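Local coordinates for pectinesterase (Aspergillus niger, PDB 5C1C), which hydrolyses the methyl esters of pectin's galacturonate chain, releasing methanol, and probably helps to macerate and soft-rot plant tissue, at residues S34-Y39 / G55-Y60. The protein carries 1 engineered substitution. Sequence-based numbering, arbitrary orientation.
Sequences SSACIY and GDLTLY. Engineered in segment 55-60: Asp56 (natural residue Asn).
Ile38 lies across the tips of two leucines from the neighbouring parallel strand. CD1 of Leu59 lodges against both CB and CG2 of Ile38 (3.6 Å from Leu59 CD1 to Ile38 CB), while the CG1-CD1 arm of Ile38 crosses Leu57 obliquely, Ile38 CD1 4.1 Å from Leu57 CD1. CG anti to the backbone N and a second torsion near +60° bring CD1 of each leucine toward strand 36-39; Leu57 CD1 also lies 3.7 Å from Ala36 O. Helix 22-29 covers this face, with Leu26 touching Ile38 and Leu57. The other face carries Cys37, Thr58 and the two tyrosines. With CG beside its own backbone N (chi1 -63°), the Tyr60 ring swings back along the strands: Tyr60 CE2 comes 3.9 Å from Cys37 CB, and Thr58 CG2 sits over one ring face near the rim. Cys37 SG is tied to Cys10 in a disulfide. Between the faces, Ala36 N, Thr58 N, Ile38 N and Tyr60 N bond to Asp56 O, Ala36 O, Thr58 O and Ile38 O in turn; the Tyr60 N to Ile38 O bond is the shortest, 2.8 Å, and nearly straight at 176°. Asp56, an engineered residue, joins through its main chain. Strands 36-39 and 57-60 are successive rungs near the N-terminal end of the parallel beta-helix: backbone bonds set their register, aliphatic packing fills the face under helix 22-29, and the disulfide covalently ties the opposite face to the preceding N-terminal segment.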
ATOM      1  N   SER A  34      24.371   7.027   5.749  1.00 24.59           N
ATOM      2  CA  SER A  34      23.974   8.390   5.419  1.00 25.45           C
ATOM      3  C   SER A  34      22.604   8.374   4.732  1.00 24.36           C
ATOM      4  O   SER A  34      22.234   7.396   4.086  1.00 23.04           O
ATOM      5  CB  SER A  34      25.001   9.019   4.488  1.00 26.18           C
ATOM      6  OG  SER A  34      26.293   8.936   5.067  1.00 28.98           O
ATOM      7  N   SER A  35      21.845   9.448   4.895  1.00 24.33           N
ATOM      8  CA  SER A  35      20.597   9.566   4.166  1.00 24.19           C
ATOM      9  C   SER A  35      20.967   9.696   2.688  1.00 23.06           C
ATOM     10  O   SER A  35      22.048  10.179   2.342  1.00 21.87           O
ATOM     11  CB  SER A  35      19.766  10.752   4.660  1.00 24.87           C
ATOM     12  OG  SER A  35      20.387  11.971   4.321  1.00 26.56           O
ATOM     13  N   ALA A  36      20.093   9.202   1.823  1.00 21.38           N
ATOM     14  CA  ALA A  36      20.350   9.229   0.396  1.00 21.04           C
ATOM     15  C   ALA A  36      19.059   9.379  -0.366  1.00 20.34           C
ATOM     16  O   ALA A  36      17.967   9.153   0.172  1.00 18.88           O
ATOM     17  CB  ALA A  36      21.051   7.962  -0.034  1.00 21.10           C
ATOM     18  N   CYS A  37      19.189   9.745  -1.631  1.00 20.09           N
ATOM     19  CA  CYS A  37      18.031   9.779  -2.497  1.00 20.64           C
ATOM     20  C   CYS A  37      18.381   9.498  -3.948  1.00 20.13           C
ATOM     21  O   CYS A  37      19.524   9.702  -4.393  1.00 20.50           O
ATOM     22  CB  CYS A  37      17.272  11.105  -2.361  1.00 21.63           C
ATOM     23  SG  CYS A  37      18.209  12.611  -2.726  1.00 23.25           S
ATOM     24  N   ILE A  38      17.367   9.015  -4.659  1.00 18.98           N
ATOM     25  CA  ILE A  38      17.471   8.598  -6.046  1.00 17.98           C
ATOM     26  C   ILE A  38      16.258   9.191  -6.761  1.00 17.28           C
ATOM     27  O   ILE A  38      15.133   9.087  -6.266  1.00 17.68           O
ATOM     28  CB  ILE A  38      17.439   7.055  -6.179  1.00 17.65           C
ATOM     29  CG1 ILE A  38      18.666   6.426  -5.519  1.00 18.22           C
ATOM     30  CG2 ILE A  38      17.396   6.628  -7.642  1.00 17.36           C
ATOM     31  CD1 ILE A  38      18.596   4.921  -5.410  1.00 18.30           C
ATOM     32  N   TYR A  39      16.516   9.830  -7.895  1.00 16.41           N
ATOM     33  CA  TYR A  39      15.489  10.383  -8.766  1.00 15.79           C
ATOM     34  C   TYR A  39      15.422   9.511  -9.999  1.00 15.30           C
ATOM     35  O   TYR A  39      16.459   9.236 -10.620  1.00 15.63           O
ATOM     36  CB  TYR A  39      15.854  11.811  -9.173  1.00 15.84           C
ATOM     37  CG  TYR A  39      15.042  12.354 -10.327  1.00 15.81           C
ATOM     38  CD1 TYR A  39      13.738  12.782 -10.142  1.00 15.66           C
ATOM     39  CD2 TYR A  39      15.595  12.466 -11.604  1.00 16.22           C
ATOM     40  CE1 TYR A  39      12.986  13.270 -11.203  1.00 15.77           C
ATOM     41  CE2 TYR A  39      14.855  12.972 -12.660  1.00 16.53           C
ATOM     42  CZ  TYR A  39      13.547  13.378 -12.448  1.00 16.08           C
ATOM     43  OH  TYR A  39      12.808  13.883 -13.500  1.00 17.23           O
ATOM     44  N   GLY A  55      20.938   3.286   5.402  1.00 21.59           N
ATOM     45  CA  GLY A  55      20.515   4.628   5.771  1.00 21.66           C
ATOM     46  C   GLY A  55      19.072   4.891   5.381  1.00 21.20           C
ATOM     47  O   GLY A  55      18.362   3.976   4.967  1.00 20.90           O
ATOM     48  N   ASP A  56      18.658   6.149   5.510  1.00 21.40           N
ATOM     49  CA  ASP A  56      17.319   6.582   5.109  1.00 21.43           C
ATOM     50  C   ASP A  56      17.306   6.931   3.630  1.00 20.16           C
ATOM     51  O   ASP A  56      17.947   7.892   3.202  1.00 19.42           O
ATOM     52  CB  ASP A  56      16.870   7.788   5.932  1.00 22.97           C
ATOM     53  CG  ASP A  56      16.474   7.417   7.366  1.00 24.62           C
ATOM     54  OD1 ASP A  56      16.274   6.221   7.684  1.00 24.68           O
ATOM     55  OD2 ASP A  56      16.347   8.346   8.176  1.00 26.99           O
ATOM     56  N   LEU A  57      16.597   6.128   2.843  1.00 19.37           N
ATOM     57  CA  LEU A  57      16.551   6.311   1.396  1.00 18.60           C
ATOM     58  C   LEU A  57      15.222   6.917   1.013  1.00 18.18           C
ATOM     59  O   LEU A  57      14.174   6.509   1.524  1.00 17.96           O
ATOM     60  CB  LEU A  57      16.736   4.974   0.678  1.00 19.24           C
ATOM     61  CG  LEU A  57      16.558   4.928  -0.837  1.00 19.45           C
ATOM     62  CD1 LEU A  57      17.595   5.822  -1.504  1.00 20.55           C
ATOM     63  CD2 LEU A  57      16.720   3.498  -1.309  1.00 19.96           C
ATOM     64  N   THR A  58      15.275   7.894   0.119  1.00 17.56           N
ATOM     65  CA  THR A  58      14.079   8.407  -0.561  1.00 17.22           C
ATOM     66  C   THR A  58      14.178   8.180  -2.066  1.00 17.27           C
ATOM     67  O   THR A  58      15.188   8.521  -2.687  1.00 17.40           O
ATOM     68  CB  THR A  58      13.901   9.893  -0.277  1.00 17.39           C
ATOM     69  OG1 THR A  58      13.817  10.072   1.139  1.00 17.46           O
ATOM     70  CG2 THR A  58      12.643  10.426  -0.954  1.00 17.25           C
ATOM     71  N   LEU A  59      13.116   7.616  -2.648  1.00 16.49           N
ATOM     72  CA  LEU A  59      13.061   7.356  -4.069  1.00 16.53           C
ATOM     73  C   LEU A  59      11.983   8.238  -4.680  1.00 16.25           C
ATOM     74  O   LEU A  59      10.809   8.123  -4.313  1.00 16.20           O
ATOM     75  CB  LEU A  59      12.745   5.887  -4.298  1.00 17.22           C
ATOM     76  CG  LEU A  59      12.816   5.313  -5.703  1.00 17.95           C
ATOM     77  CD1 LEU A  59      14.195   5.466  -6.332  1.00 18.27           C
ATOM     78  CD2 LEU A  59      12.435   3.840  -5.650  1.00 18.24           C
ATOM     79  N   TYR A  60      12.396   9.137  -5.577  1.00 15.30           N
ATOM     80  CA  TYR A  60      11.499  10.082  -6.221  1.00 15.32           C
ATOM     81  C   TYR A  60      11.268   9.728  -7.673  1.00 15.11           C
ATOM     82  O   TYR A  60      12.210   9.454  -8.402  1.00 15.83           O
ATOM     83  CB  TYR A  60      12.119  11.480  -6.235  1.00 16.07           C
ATOM     84  CG  TYR A  60      12.384  12.140  -4.903  1.00 16.63           C
ATOM     85  CD1 TYR A  60      11.350  12.687  -4.154  1.00 16.80           C
ATOM     86  CD2 TYR A  60      13.686  12.273  -4.422  1.00 17.14           C
ATOM     87  CE1 TYR A  60      11.596  13.324  -2.945  1.00 17.26           C
ATOM     88  CE2 TYR A  60      13.939  12.898  -3.213  1.00 17.27           C
ATOM     89  CZ  TYR A  60      12.892  13.423  -2.479  1.00 17.32           C
ATOM     90  OH  TYR A  60      13.154  14.057  -1.288  1.00 17.64           O
TER